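Local coordinates for Peptide/nickel transport system substrate-binding protein (Listeria monocytogenes serotype 1/2a, PDB 5KZT) that probably captures peptides outside the cell for an import system of the oligopeptide-permease type, and is seen here with a peptide bound, at residues A[39-44]-A[206-211]; A[15-20]-A[223-228]; A[43-48]-A[186-191]; A[508-513]-A[522-527]. All blocks are in the same frame, centred on the assembly; numbering follows the deposited sequence.

Contact 1: residues A[39-44]-A[206-211]; sequences LNVVNQ and WTYVKN
Tyr208 lays its ring against the aliphatic half of Gln44, with CE1 3.6 Å from Gln44 CB and CG nearly as close. The ring meets this stem obliquely, at a steep 79° to the amide plane of Gln44. Its hydroxyl reaches past the glutamine to the helix itself: Tyr208 OH lies 3.1 Å from Val41 CA and 3.2 Å from Val41 CG2, while the carbonyl oxygen of Val41 sits at the ring's edge. Val41 holds CG2 beside its own backbone N (CG1 has chi1 172°), and this same methyl also comes obliquely to the indole of Trp206, 4.2 Å from NE1. Helix 36-45 thus packs on one face of the sheet through strand 205-210; the axes of 39-44 and 206-210 are 10.4 Å apart at closest and inclined by 21°. Leu196 of strand 194-197 fills in beside Val41, Trp206 and Tyr208.

Gln44 bends at chi2 and carries its amide away from the tyrosine. NE2 bonds to Asn40 O at 2.9 Å within the helix and also to Tyr519 O, and OE1 accepts from Tyr521 N. The contact therefore rests on van der Waals packing of Val41 and the Gln44 stem against two aromatic side chains, the phenol oxygen lying against Val41, and the buried amide is satisfied by bonds pointing away from the strand.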
loop_
_atom_site.group_PDB
_atom_site.type_symbol
_atom_site.label_atom_id
_atom_site.label_comp_id
_atom_site.label_asym_id
_atom_site.label_seq_id
_atom_site.Cartn_x
_atom_site.Cartn_y
_atom_site.Cartn_z
ATOM N N LEU A 39 1.520 -1.546 7.473
ATOM C CA LEU A 39 1.325 -2.940 7.020
ATOM C C LEU A 39 2.616 -3.732 7.103
ATOM O O LEU A 39 2.597 -4.935 7.374
ATOM C CB LEU A 39 0.765 -2.998 5.603
ATOM C CG LEU A 39 -0.699 -2.536 5.552
ATOM C CD1 LEU A 39 -1.084 -2.282 4.116
ATOM C CD2 LEU A 39 -1.661 -3.517 6.177
ATOM N N ASN A 40 3.732 -3.057 6.891
ATOM C CA ASN A 40 5.049 -3.695 7.071
ATOM C C ASN A 40 5.305 -4.024 8.545
ATOM O O ASN A 40 5.786 -5.105 8.834
ATOM C CB ASN A 40 6.153 -2.807 6.530
ATOM C CG ASN A 40 7.501 -3.509 6.497
ATOM O OD1 ASN A 40 7.675 -4.519 5.809
ATOM N ND2 ASN A 40 8.450 -2.992 7.265
ATOM N N VAL A 41 4.940 -3.128 9.462
ATOM C CA VAL A 41 5.057 -3.419 10.918
ATOM C C VAL A 41 4.253 -4.666 11.311
ATOM O O VAL A 41 4.812 -5.627 11.853
ATOM C CB VAL A 41 4.625 -2.217 11.797
ATOM C CG1 VAL A 41 4.554 -2.589 13.282
ATOM C CG2 VAL A 41 5.589 -1.058 11.619
ATOM N N VAL A 42 2.954 -4.665 11.029
ATOM C CA VAL A 42 2.125 -5.797 11.425
ATOM C C VAL A 42 2.521 -7.106 10.721
ATOM O O VAL A 42 2.286 -8.197 11.263
ATOM C CB VAL A 42 0.601 -5.548 11.297
ATOM C CG1 VAL A 42 0.183 -4.365 12.146
ATOM C CG2 VAL A 42 0.173 -5.380 9.861
ATOM N N ASN A 43 3.136 -7.027 9.539
ATOM C CA ASN A 43 3.656 -8.247 8.908
ATOM C C ASN A 43 4.779 -8.958 9.682
ATOM O O ASN A 43 4.971 -10.169 9.524
ATOM C CB ASN A 43 4.132 -7.995 7.489
ATOM C CG ASN A 43 4.251 -9.280 6.697
ATOM O OD1 ASN A 43 3.303 -10.069 6.639
ATOM N ND2 ASN A 43 5.418 -9.523 6.104
ATOM N N GLN A 44 5.510 -8.221 10.507
ATOM C CA GLN A 44 6.571 -8.815 11.329
ATOM C C GLN A 44 6.048 -9.376 12.651
ATOM O O GLN A 44 6.636 -10.311 13.216
ATOM C CB GLN A 44 7.655 -7.792 11.652
ATOM C CG GLN A 44 8.046 -6.860 10.516
ATOM C CD GLN A 44 8.332 -7.563 9.200
ATOM O OE1 GLN A 44 8.917 -8.644 9.165
ATOM N NE2 GLN A 44 7.954 -6.929 8.106
ATOM N N TRP A 206 10.988 2.623 17.034
ATOM C CA TRP A 206 10.322 1.431 17.502
ATOM C C TRP A 206 11.245 0.251 17.269
ATOM O O TRP A 206 12.252 0.371 16.556
ATOM C CB TRP A 206 8.967 1.219 16.814
ATOM C CG TRP A 206 8.991 1.216 15.318
ATOM C CD1 TRP A 206 9.159 0.137 14.511
ATOM C CD2 TRP A 206 8.802 2.344 14.442
ATOM N NE1 TRP A 206 9.102 0.513 13.199
ATOM C CE2 TRP A 206 8.878 1.859 13.124
ATOM C CE3 TRP A 206 8.566 3.705 14.647
ATOM C CZ2 TRP A 206 8.733 2.686 12.003
ATOM C CZ3 TRP A 206 8.415 4.534 13.539
ATOM C CH2 TRP A 206 8.509 4.020 12.228
ATOM N N THR A 207 10.882 -0.882 17.874
ATOM C CA THR A 207 11.759 -2.038 17.988
ATOM C C THR A 207 10.998 -3.336 17.753
ATOM O O THR A 207 9.876 -3.488 18.223
ATOM C CB THR A 207 12.376 -2.101 19.399
ATOM O OG1 THR A 207 12.849 -0.808 19.752
ATOM C CG2 THR A 207 13.525 -3.079 19.470
ATOM N N TYR A 208 11.622 -4.260 17.025
ATOM C CA TYR A 208 11.116 -5.609 16.879
ATOM C C TYR A 208 12.003 -6.472 17.727
ATOM O O TYR A 208 13.229 -6.348 17.643
ATOM C CB TYR A 208 11.200 -6.072 15.428
ATOM C CG TYR A 208 10.359 -5.267 14.456
ATOM C CD1 TYR A 208 8.978 -5.448 14.387
ATOM C CD2 TYR A 208 10.938 -4.329 13.593
ATOM C CE1 TYR A 208 8.207 -4.726 13.509
ATOM C CE2 TYR A 208 10.158 -3.608 12.697
ATOM C CZ TYR A 208 8.792 -3.829 12.661
ATOM O OH TYR A 208 8.037 -3.121 11.783
ATOM N N VAL A 209 11.412 -7.341 18.544
ATOM C CA VAL A 209 12.203 -8.288 19.323
ATOM C C VAL A 209 11.692 -9.676 19.015
ATOM O O VAL A 209 10.484 -9.882 18.918
ATOM C CB VAL A 209 12.150 -8.003 20.840
ATOM C CG1 VAL A 209 13.065 -8.958 21.584
ATOM C CG2 VAL A 209 12.611 -6.578 21.131
ATOM N N LYS A 210 12.621 -10.622 18.839
ATOM C CA LYS A 210 12.253 -12.011 18.552
ATOM C C LYS A 210 11.194 -12.502 19.547
ATOM O O LYS A 210 11.370 -12.383 20.760
ATOM C CB LYS A 210 13.488 -12.931 18.585
ATOM C CG LYS A 210 13.164 -14.413 18.422
ATOM C CD LYS A 210 14.386 -15.270 18.144
ATOM C CE LYS A 210 13.999 -16.737 18.251
ATOM N NZ LYS A 210 15.016 -17.705 17.773
ATOM N N ASN A 211 10.102 -13.045 19.013
ATOM C CA ASN A 211 8.971 -13.509 19.811
ATOM C C ASN A 211 9.235 -14.939 20.276
ATOM O O ASN A 211 9.227 -15.853 19.471
ATOM C CB ASN A 211 7.684 -13.431 18.974
ATOM C CG ASN A 211 6.451 -13.899 19.726
ATOM O OD1 ASN A 211 6.503 -14.211 20.917
ATOM N ND2 ASN A 211 5.328 -13.956 19.023
#

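Contact 2: residues A[15-20]-A[223-228]; sequences QVLNLT and KQINVQ
Strands 16-21 and 224-229 run parallel, the first forming the outer edge of a four-stranded mixed sheet, and Asn226 is the residue most deeply engaged in their pairing. Its backbone brackets Asn18: Asn226 N donates to Leu17 O at 2.8 Å, and Asn226 O receives Leu19 N at 2.8 Å in an almost straight bond (177°). The side chain repeats the link on the face it shares with Asn18. The two asparagines stand side by side and point the same way, their amides within 18° of coplanar, and Asn226 ND2 reaches Asn18 OD1 at 2.8 Å. On its other side the amide of Asn226 is held by its own strand, since Gln224 NE2 donates to Asn226 OD1, using a lone pair in the carbonyl plane. Both ends of this amide are thereby tied down and its flip is fixed.

Val16 straddles two neighbours on that face. CG1, anti to the backbone N at chi1 172°, lies 3.4 Å from Asn226 ND2, while CG2 rests 3.5 Å from CE of the extended Lys223 chain.

Leu19 points to the opposite, buried face with Leu17, Ile225 and Val227. There Leu19 CD1 touches Ile225 CG2 at 3.9 Å, and Tyr521 packs on both residues; on the far side of strand 224-229 the sheet goes on to strand 205-210. Further along the ladder, Leu19 O takes Gln228 N and also a water, which donates to Leu19 O at 2.8 Å and accepts from Gln228 NE2.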
loop_
_atom_site.group_PDB
_atom_site.type_symbol
_atom_site.label_atom_id
_atom_site.label_comp_id
_atom_site.label_asym_id
_atom_site.label_seq_id
_atom_site.Cartn_x
_atom_site.Cartn_y
_atom_site.Cartn_z
ATOM N N GLN A 15 23.274 -10.488 16.224
ATOM C CA GLN A 15 22.145 -10.503 15.324
ATOM C C GLN A 15 21.168 -9.396 15.688
ATOM O O GLN A 15 20.030 -9.658 16.076
ATOM C CB GLN A 15 21.476 -11.878 15.350
ATOM C CG GLN A 15 22.399 -13.017 14.936
ATOM C CD GLN A 15 22.899 -12.845 13.507
ATOM O OE1 GLN A 15 22.106 -12.721 12.579
ATOM N NE2 GLN A 15 24.211 -12.806 13.325
ATOM N N VAL A 16 21.632 -8.157 15.536
ATOM C CA VAL A 16 20.829 -6.964 15.763
ATOM C C VAL A 16 20.926 -6.129 14.500
ATOM O O VAL A 16 22.026 -5.830 14.046
ATOM C CB VAL A 16 21.313 -6.155 16.970
ATOM C CG1 VAL A 16 20.587 -4.812 17.075
ATOM C CG2 VAL A 16 21.114 -6.962 18.239
ATOM N N LEU A 17 19.765 -5.776 13.941
ATOM C CA LEU A 17 19.673 -5.081 12.666
ATOM C C LEU A 17 19.123 -3.676 12.921
ATOM O O LEU A 17 18.192 -3.508 13.710
ATOM C CB LEU A 17 18.778 -5.875 11.728
ATOM C CG LEU A 17 18.460 -5.344 10.329
ATOM C CD1 LEU A 17 19.708 -5.168 9.474
ATOM C CD2 LEU A 17 17.450 -6.250 9.648
ATOM N N ASN A 18 19.729 -2.673 12.287
ATOM C CA ASN A 18 19.357 -1.256 12.469
ATOM C C ASN A 18 18.867 -0.651 11.150
ATOM O O ASN A 18 19.628 -0.527 10.185
ATOM C CB ASN A 18 20.547 -0.451 12.998
ATOM C CG ASN A 18 20.952 -0.853 14.394
ATOM O OD1 ASN A 18 20.122 -0.936 15.286
ATOM N ND2 ASN A 18 22.229 -1.090 14.595
ATOM N N LEU A 19 17.590 -0.290 11.116
ATOM C CA LEU A 19 16.928 0.152 9.893
ATOM C C LEU A 19 16.393 1.552 10.091
ATOM O O LEU A 19 16.344 2.061 11.224
ATOM C CB LEU A 19 15.786 -0.796 9.534
ATOM C CG LEU A 19 16.128 -2.260 9.224
ATOM C CD1 LEU A 19 14.851 -3.023 8.903
ATOM C CD2 LEU A 19 17.148 -2.390 8.101
ATOM N N THR A 20 16.016 2.176 8.977
ATOM C CA THR A 20 15.332 3.461 8.986
ATOM C C THR A 20 13.967 3.337 8.319
ATOM O O THR A 20 13.712 2.409 7.542
ATOM C CB THR A 20 16.117 4.559 8.239
ATOM O OG1 THR A 20 16.073 4.299 6.833
ATOM C CG2 THR A 20 17.543 4.631 8.701
ATOM N N LYS A 223 17.741 -11.307 16.941
ATOM C CA LYS A 223 17.157 -11.103 18.259
ATOM C C LYS A 223 16.416 -9.747 18.357
ATOM O O LYS A 223 15.472 -9.626 19.110
ATOM C CB LYS A 223 18.204 -11.306 19.371
ATOM C CG LYS A 223 19.224 -10.218 19.516
ATOM C CD LYS A 223 20.360 -10.674 20.434
ATOM C CE LYS A 223 21.374 -9.564 20.575
ATOM N NZ LYS A 223 22.471 -9.907 21.483
ATOM N N GLN A 224 16.842 -8.746 17.574
ATOM C CA GLN A 224 16.315 -7.386 17.689
ATOM C C GLN A 224 16.513 -6.592 16.394
ATOM O O GLN A 224 17.563 -6.686 15.753
ATOM C CB GLN A 224 16.976 -6.651 18.865
ATOM C CG GLN A 224 16.370 -5.281 19.140
ATOM C CD GLN A 224 16.517 -4.844 20.579
ATOM O OE1 GLN A 224 16.396 -5.654 21.502
ATOM N NE2 GLN A 224 16.758 -3.555 20.788
ATOM N N ILE A 225 15.488 -5.846 16.007
ATOM C CA ILE A 225 15.553 -4.959 14.839
ATOM C C ILE A 225 15.142 -3.575 15.337
ATOM O O ILE A 225 14.042 -3.411 15.832
ATOM C CB ILE A 225 14.653 -5.439 13.680
ATOM C CG1 ILE A 225 14.972 -6.891 13.289
ATOM C CG2 ILE A 225 14.783 -4.519 12.479
ATOM C CD1 ILE A 225 13.885 -7.555 12.458
ATOM N N ASN A 226 16.046 -2.608 15.241
ATOM C CA ASN A 226 15.810 -1.242 15.705
ATOM C C ASN A 226 15.463 -0.389 14.502
ATOM O O ASN A 226 16.178 -0.429 13.483
ATOM C CB ASN A 226 17.071 -0.677 16.359
ATOM C CG ASN A 226 17.536 -1.507 17.543
ATOM O OD1 ASN A 226 16.754 -1.764 18.462
ATOM N ND2 ASN A 226 18.808 -1.935 17.535
ATOM N N VAL A 227 14.386 0.386 14.615
ATOM C CA VAL A 227 13.945 1.271 13.538
ATOM C C VAL A 227 13.872 2.699 14.035
ATOM O O VAL A 227 13.364 2.947 15.135
ATOM C CB VAL A 227 12.553 0.868 12.996
ATOM C CG1 VAL A 227 12.214 1.696 11.770
ATOM C CG2 VAL A 227 12.531 -0.617 12.675
ATOM N N GLN A 228 14.379 3.630 13.226
ATOM C CA GLN A 228 14.253 5.068 13.503
ATOM C C GLN A 228 13.780 5.800 12.259
ATOM O O GLN A 228 14.112 5.440 11.129
ATOM C CB GLN A 228 15.553 5.649 14.035
ATOM C CG GLN A 228 16.722 5.529 13.095
ATOM C CD GLN A 228 17.999 6.072 13.693
ATOM O OE1 GLN A 228 18.114 7.269 13.955
ATOM N NE2 GLN A 228 18.973 5.201 13.889
HETATM O O HOH W 1 18.137 2.350 13.339
#

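Contact 3: residues A[43-48]-A[186-191]; sequences NQTNEG and DNMLFN
The chain leaving helix 36-45 and the segment 186-191 run at 50° to each other where they touch, and close to 4.7 Å between the CA atoms of Asn46 and Asn191. One backbone bond joins them directly, a weak one from Asn191 N to Thr45 O; the firmer links come from two asparagine side chains. Asn191 turns its amide onto the backbone of Glu47. Its OD1 accepts from Glu47 N (2.9 Å), which comes from above the plane of the Asn191 carbonyl, while ND2 donates to Glu47 O (3.0 Å), near the amide plane of Asn191. Its CG lies between backbone N and carbonyl carbon, chi1 75°, which swings the amide across to the other chain.

In the fold this is where the helix ends: Asn46 is the first residue to leave helical geometry, and the loop it meets leads into strand 194-197, at the edge of the four-stranded sheet. Asn46 ND2 gives an almost straight bond (177°) to Leu189 O, on a lone pair, at 3.0 Å. A second bond runs from Asn46 ND2 to Asn191 OD1 at 3.1 Å, so that this oxygen is gripped from opposite faces of its plane by Asn46 and Glu47. Thr45 OG1 donates to Asn46 OD1, tilted from its carbonyl plane, and so helps to hold the rotation of the amide, while Thr45 CB meets Phe190 CD1 obliquely at 3.7 Å. The carboxylate of Glu47 is occupied further out, by Tyr214 and Trp215.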
loop_
_atom_site.group_PDB
_atom_site.type_symbol
_atom_site.label_atom_id
_atom_site.label_comp_id
_atom_site.label_asym_id
_atom_site.label_seq_id
_atom_site.Cartn_x
_atom_site.Cartn_y
_atom_site.Cartn_z
ATOM N N ASN A 43 3.136 -7.027 9.539
ATOM C CA ASN A 43 3.656 -8.247 8.908
ATOM C C ASN A 43 4.779 -8.958 9.682
ATOM O O ASN A 43 4.971 -10.169 9.524
ATOM C CB ASN A 43 4.132 -7.995 7.489
ATOM C CG ASN A 43 4.251 -9.280 6.697
ATOM O OD1 ASN A 43 3.303 -10.069 6.639
ATOM N ND2 ASN A 43 5.418 -9.523 6.104
ATOM N N GLN A 44 5.510 -8.221 10.507
ATOM C CA GLN A 44 6.571 -8.815 11.329
ATOM C C GLN A 44 6.048 -9.376 12.651
ATOM O O GLN A 44 6.636 -10.311 13.216
ATOM C CB GLN A 44 7.655 -7.792 11.652
ATOM C CG GLN A 44 8.046 -6.860 10.516
ATOM C CD GLN A 44 8.332 -7.563 9.200
ATOM O OE1 GLN A 44 8.917 -8.644 9.165
ATOM N NE2 GLN A 44 7.954 -6.929 8.106
ATOM N N THR A 45 4.985 -8.751 13.155
ATOM C CA THR A 45 4.485 -8.988 14.511
ATOM C C THR A 45 3.266 -9.900 14.551
ATOM O O THR A 45 2.891 -10.402 15.608
ATOM C CB THR A 45 4.161 -7.652 15.205
ATOM O OG1 THR A 45 3.122 -6.974 14.522
ATOM C CG2 THR A 45 5.355 -6.739 15.201
ATOM N N ASN A 46 2.651 -10.121 13.395
ATOM C CA ASN A 46 1.453 -10.936 13.326
ATOM C C ASN A 46 1.473 -11.763 12.065
ATOM O O ASN A 46 2.284 -11.526 11.169
ATOM C CB ASN A 46 0.239 -10.034 13.375
ATOM C CG ASN A 46 0.098 -9.346 14.716
ATOM O OD1 ASN A 46 0.590 -8.237 14.913
ATOM N ND2 ASN A 46 -0.514 -10.029 15.664
ATOM N N GLU A 47 0.583 -12.745 12.006
ATOM C CA GLU A 47 0.621 -13.707 10.934
ATOM C C GLU A 47 -0.765 -14.294 10.687
ATOM O O GLU A 47 -1.512 -14.549 11.621
ATOM C CB GLU A 47 1.630 -14.809 11.285
ATOM C CG GLU A 47 1.869 -15.865 10.203
ATOM C CD GLU A 47 2.851 -16.920 10.662
ATOM O OE1 GLU A 47 4.079 -16.729 10.461
ATOM O OE2 GLU A 47 2.406 -17.924 11.251
ATOM N N GLY A 48 -1.092 -14.489 9.407
ATOM C CA GLY A 48 -2.375 -15.088 9.010
ATOM C C GLY A 48 -2.238 -16.540 8.599
ATOM O O GLY A 48 -1.283 -17.234 9.010
ATOM N N ASP A 186 2.215 -1.423 23.724
ATOM C CA ASP A 186 1.558 -2.042 24.899
ATOM C C ASP A 186 0.125 -2.473 24.643
ATOM O O ASP A 186 -0.399 -3.304 25.391
ATOM C CB ASP A 186 1.517 -1.098 26.100
ATOM C CG ASP A 186 2.867 -0.849 26.696
ATOM O OD1 ASP A 186 3.782 -1.683 26.534
ATOM O OD2 ASP A 186 2.996 0.202 27.356
ATOM N N ASN A 187 -0.518 -1.879 23.641
ATOM C CA ASN A 187 -1.910 -2.185 23.295
ATOM C C ASN A 187 -2.078 -3.046 22.036
ATOM O O ASN A 187 -3.103 -2.986 21.367
ATOM C CB ASN A 187 -2.697 -0.878 23.188
ATOM C CG ASN A 187 -2.901 -0.229 24.538
ATOM O OD1 ASN A 187 -2.040 -0.302 25.415
ATOM N ND2 ASN A 187 -4.053 0.378 24.729
ATOM N N MET A 188 -1.066 -3.862 21.757
ATOM C CA MET A 188 -1.091 -4.854 20.703
ATOM C C MET A 188 -0.739 -6.224 21.275
ATOM O O MET A 188 -0.011 -6.318 22.272
ATOM C CB MET A 188 -0.048 -4.504 19.633
ATOM C CG MET A 188 -0.204 -3.139 18.989
ATOM S SD MET A 188 1.212 -2.696 17.956
ATOM C CE MET A 188 0.955 -3.905 16.653
ATOM N N LEU A 189 -1.270 -7.270 20.644
ATOM C CA LEU A 189 -0.844 -8.663 20.849
ATOM C C LEU A 189 -0.236 -9.243 19.575
ATOM O O LEU A 189 -0.657 -8.922 18.467
ATOM C CB LEU A 189 -2.013 -9.570 21.253
ATOM C CG LEU A 189 -2.442 -9.794 22.695
ATOM C CD1 LEU A 189 -3.432 -10.959 22.739
ATOM C CD2 LEU A 189 -1.268 -10.025 23.645
ATOM N N PHE A 190 0.722 -10.144 19.752
ATOM C CA PHE A 190 1.570 -10.616 18.665
ATOM C C PHE A 190 1.451 -12.128 18.490
ATOM O O PHE A 190 1.376 -12.877 19.468
ATOM C CB PHE A 190 3.027 -10.210 18.947
ATOM C CG PHE A 190 3.158 -8.794 19.425
ATOM C CD1 PHE A 190 2.785 -7.728 18.592
ATOM C CD2 PHE A 190 3.583 -8.508 20.726
ATOM C CE1 PHE A 190 2.880 -6.402 19.044
ATOM C CE2 PHE A 190 3.672 -7.195 21.183
ATOM C CZ PHE A 190 3.316 -6.142 20.348
ATOM N N ASN A 191 1.384 -12.567 17.234
ATOM C CA ASN A 191 1.446 -13.992 16.914
ATOM C C ASN A 191 2.419 -14.261 15.776
ATOM O O ASN A 191 2.392 -15.331 15.190
ATOM C CB ASN A 191 0.047 -14.564 16.595
ATOM C CG ASN A 191 -0.468 -14.167 15.218
ATOM O OD1 ASN A 191 -0.289 -13.030 14.784
ATOM N ND2 ASN A 191 -1.127 -15.097 14.533
#

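Contact 4: residues A[508-513]-A[522-527]; sequences KNLQKN and KETYLT
A long, irregular hairpin close to the C-terminus has its open end here, where Lys508 and Tyr525 form an antiparallel hydrogen-bonded pair. Lys508 N donates to Tyr525 O at 2.9 Å, nearly in line with the carbonyl, and Tyr525 N returns a bond to Lys508 O at 3.1 Å. On the face shared by their side chains, Lys508 CB stands over the Tyr525 ring, 3.7 Å from the centroid and 19° off the normal, a CH-pi contact. The tyrosine reaches this place because CG sits between its backbone N and carbonyl carbon (chi1 68°), folding the ring back over the lysine stem. Lys508 then bends at chi2 and chi4, and NZ makes a weak bond to Thr527 OG1.

Beyond this pair the ladder breaks. Asn509 takes up a left-handed helical conformation (positive phi), and its ND2 lies at the tyrosine ring's edge, 3.9 Å from CE1. Thr524 bridges the break with its side chain: OG1 donates to Asn509 O at 2.8 Å, approaching from above the carbonyl plane, while CG2 lies 3.4 Å from Lys508 O.

Pairing resumes between strands 511-512 and 519-520, where Leu510 packs on Tyr519 and Tyr521. On the other side of strand 525-526, Leu526 is bound by the backbone of Ser12 and the side chain of Gln15, just ahead of strand 16-21.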
loop_
_atom_site.group_PDB
_atom_site.type_symbol
_atom_site.label_atom_id
_atom_site.label_comp_id
_atom_site.label_asym_id
_atom_site.label_seq_id
_atom_site.Cartn_x
_atom_site.Cartn_y
_atom_site.Cartn_z
ATOM N N LYS A 508 21.902 -10.715 5.154
ATOM C CA LYS A 508 21.579 -11.873 4.321
ATOM C C LYS A 508 20.101 -12.230 4.457
ATOM O O LYS A 508 19.508 -12.053 5.529
ATOM C CB LYS A 508 22.417 -13.076 4.760
ATOM C CG LYS A 508 23.909 -12.894 4.566
ATOM C CD LYS A 508 24.249 -12.940 3.082
ATOM C CE LYS A 508 25.736 -13.110 2.841
ATOM N NZ LYS A 508 26.457 -11.841 3.100
ATOM N N ASN A 509 19.507 -12.729 3.377
ATOM C CA ASN A 509 18.102 -13.199 3.401
ATOM C C ASN A 509 17.073 -12.118 3.815
ATOM O O ASN A 509 16.119 -12.379 4.560
ATOM C CB ASN A 509 17.987 -14.481 4.256
ATOM C CG ASN A 509 17.673 -15.702 3.417
ATOM O OD1 ASN A 509 16.658 -15.734 2.751
ATOM N ND2 ASN A 509 18.564 -16.690 3.411
ATOM N N LEU A 510 17.282 -10.901 3.321
ATOM C CA LEU A 510 16.308 -9.815 3.493
ATOM C C LEU A 510 15.204 -10.036 2.474
ATOM O O LEU A 510 15.393 -9.779 1.293
ATOM C CB LEU A 510 16.966 -8.454 3.304
ATOM C CG LEU A 510 16.070 -7.220 3.488
ATOM C CD1 LEU A 510 15.573 -7.158 4.922
ATOM C CD2 LEU A 510 16.801 -5.935 3.105
ATOM N N GLN A 511 14.061 -10.542 2.904
ATOM C CA GLN A 511 13.018 -10.882 1.939
ATOM C C GLN A 511 12.215 -9.657 1.556
ATOM O O GLN A 511 11.528 -9.090 2.398
ATOM C CB GLN A 511 12.089 -11.948 2.504
ATOM C CG GLN A 511 10.944 -12.300 1.592
ATOM C CD GLN A 511 10.238 -13.553 2.047
ATOM O OE1 GLN A 511 10.889 -14.580 2.290
ATOM N NE2 GLN A 511 8.925 -13.484 2.189
ATOM N N LYS A 512 12.307 -9.267 0.280
ATOM C CA LYS A 512 11.461 -8.234 -0.291
ATOM C C LYS A 512 10.277 -8.928 -0.940
ATOM O O LYS A 512 10.435 -9.681 -1.887
ATOM C CB LYS A 512 12.225 -7.391 -1.327
ATOM C CG LYS A 512 11.403 -6.300 -2.026
ATOM C CD LYS A 512 11.086 -5.141 -1.088
ATOM C CE LYS A 512 10.013 -4.225 -1.646
ATOM N NZ LYS A 512 8.654 -4.817 -1.562
ATOM N N ASN A 513 9.086 -8.657 -0.437
ATOM C CA ASN A 513 7.886 -9.235 -1.022
ATOM C C ASN A 513 7.456 -8.495 -2.276
ATOM O O ASN A 513 7.500 -7.265 -2.303
ATOM C CB ASN A 513 6.794 -9.246 0.028
ATOM C CG ASN A 513 7.187 -10.091 1.237
ATOM O OD1 ASN A 513 7.652 -11.213 1.065
ATOM N ND2 ASN A 513 7.027 -9.562 2.440
ATOM N N LYS A 522 11.585 -12.297 9.018
ATOM C CA LYS A 522 11.545 -13.552 9.778
ATOM C C LYS A 522 12.865 -14.314 9.740
ATOM O O LYS A 522 13.350 -14.681 10.793
ATOM C CB LYS A 522 10.412 -14.449 9.271
ATOM C CG LYS A 522 10.254 -15.779 9.978
ATOM C CD LYS A 522 9.134 -16.597 9.352
ATOM C CE LYS A 522 9.194 -18.029 9.846
ATOM N NZ LYS A 522 8.026 -18.826 9.394
ATOM N N GLU A 523 13.419 -14.547 8.548
ATOM C CA GLU A 523 14.609 -15.415 8.397
ATOM C C GLU A 523 15.843 -14.643 7.962
ATOM O O GLU A 523 16.837 -15.233 7.554
ATOM C CB GLU A 523 14.317 -16.566 7.433
ATOM C CG GLU A 523 13.132 -17.428 7.863
ATOM C CD GLU A 523 13.064 -18.772 7.137
ATOM O OE1 GLU A 523 14.009 -19.568 7.231
ATOM O OE2 GLU A 523 12.033 -19.073 6.508
ATOM N N THR A 524 15.781 -13.320 8.052
ATOM C CA THR A 524 16.926 -12.465 7.832
ATOM C C THR A 524 17.976 -12.724 8.905
ATOM O O THR A 524 17.651 -13.033 10.055
ATOM C CB THR A 524 16.469 -11.003 7.840
ATOM O OG1 THR A 524 15.438 -10.882 6.860
ATOM C CG2 THR A 524 17.604 -10.023 7.538
ATOM N N TYR A 525 19.237 -12.640 8.519
ATOM C CA TYR A 525 20.334 -12.806 9.487
ATOM C C TYR A 525 21.555 -12.027 9.029
ATOM O O TYR A 525 21.606 -11.557 7.884
ATOM C CB TYR A 525 20.662 -14.318 9.693
ATOM C CG TYR A 525 21.265 -14.993 8.494
ATOM C CD1 TYR A 525 20.462 -15.574 7.512
ATOM C CD2 TYR A 525 22.650 -15.059 8.336
ATOM C CE1 TYR A 525 21.030 -16.188 6.394
ATOM C CE2 TYR A 525 23.222 -15.660 7.231
ATOM C CZ TYR A 525 22.419 -16.221 6.265
ATOM O OH TYR A 525 23.017 -16.798 5.162
ATOM N N LEU A 526 22.540 -11.917 9.921
ATOM C CA LEU A 526 23.724 -11.117 9.669
ATOM C C LEU A 526 24.969 -12.008 9.689
ATOM O O LEU A 526 25.078 -12.888 10.538
ATOM C CB LEU A 526 23.871 -10.011 10.719
ATOM C CG LEU A 526 22.700 -9.058 10.976
ATOM C CD1 LEU A 526 23.124 -7.953 11.937
ATOM C CD2 LEU A 526 22.177 -8.445 9.682
ATOM N N THR A 527 25.871 -11.779 8.738
ATOM C CA THR A 527 27.199 -12.381 8.731
ATOM C C THR A 527 28.244 -11.294 9.017
ATOM O O THR A 527 29.073 -10.988 8.161
ATOM C CB THR A 527 27.511 -13.050 7.381
ATOM O OG1 THR A 527 27.406 -12.084 6.321
ATOM C CG2 THR A 527 26.561 -14.199 7.118
#

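In the fold
Contacts 1 and 3 both use helix 36-45, and their centres are only about 7 Å apart; contact 1 seats that helix on the sheet, and contact 3 ties its end to the loop entering the same sheet. Contact 2, its centre about 10 Å from that of contact 1, adds the outer strand 16-21; strand 205-210 of contact 1 and strand 224-229 of contact 2 are neighbours in the sheet. Along the chain, contact 2 spans both contacts 1 and 3, whereas contact 4 follows all three. Contact 4 touches contact 2 through Gln15 and Leu526, centres about 12 Å apart. The first strand of the chain, the sheet and the C-terminal hairpin are thus gathered into one region of this solute-binding protein, with contacts 3 and 4 farthest apart, about 19 Å between centres.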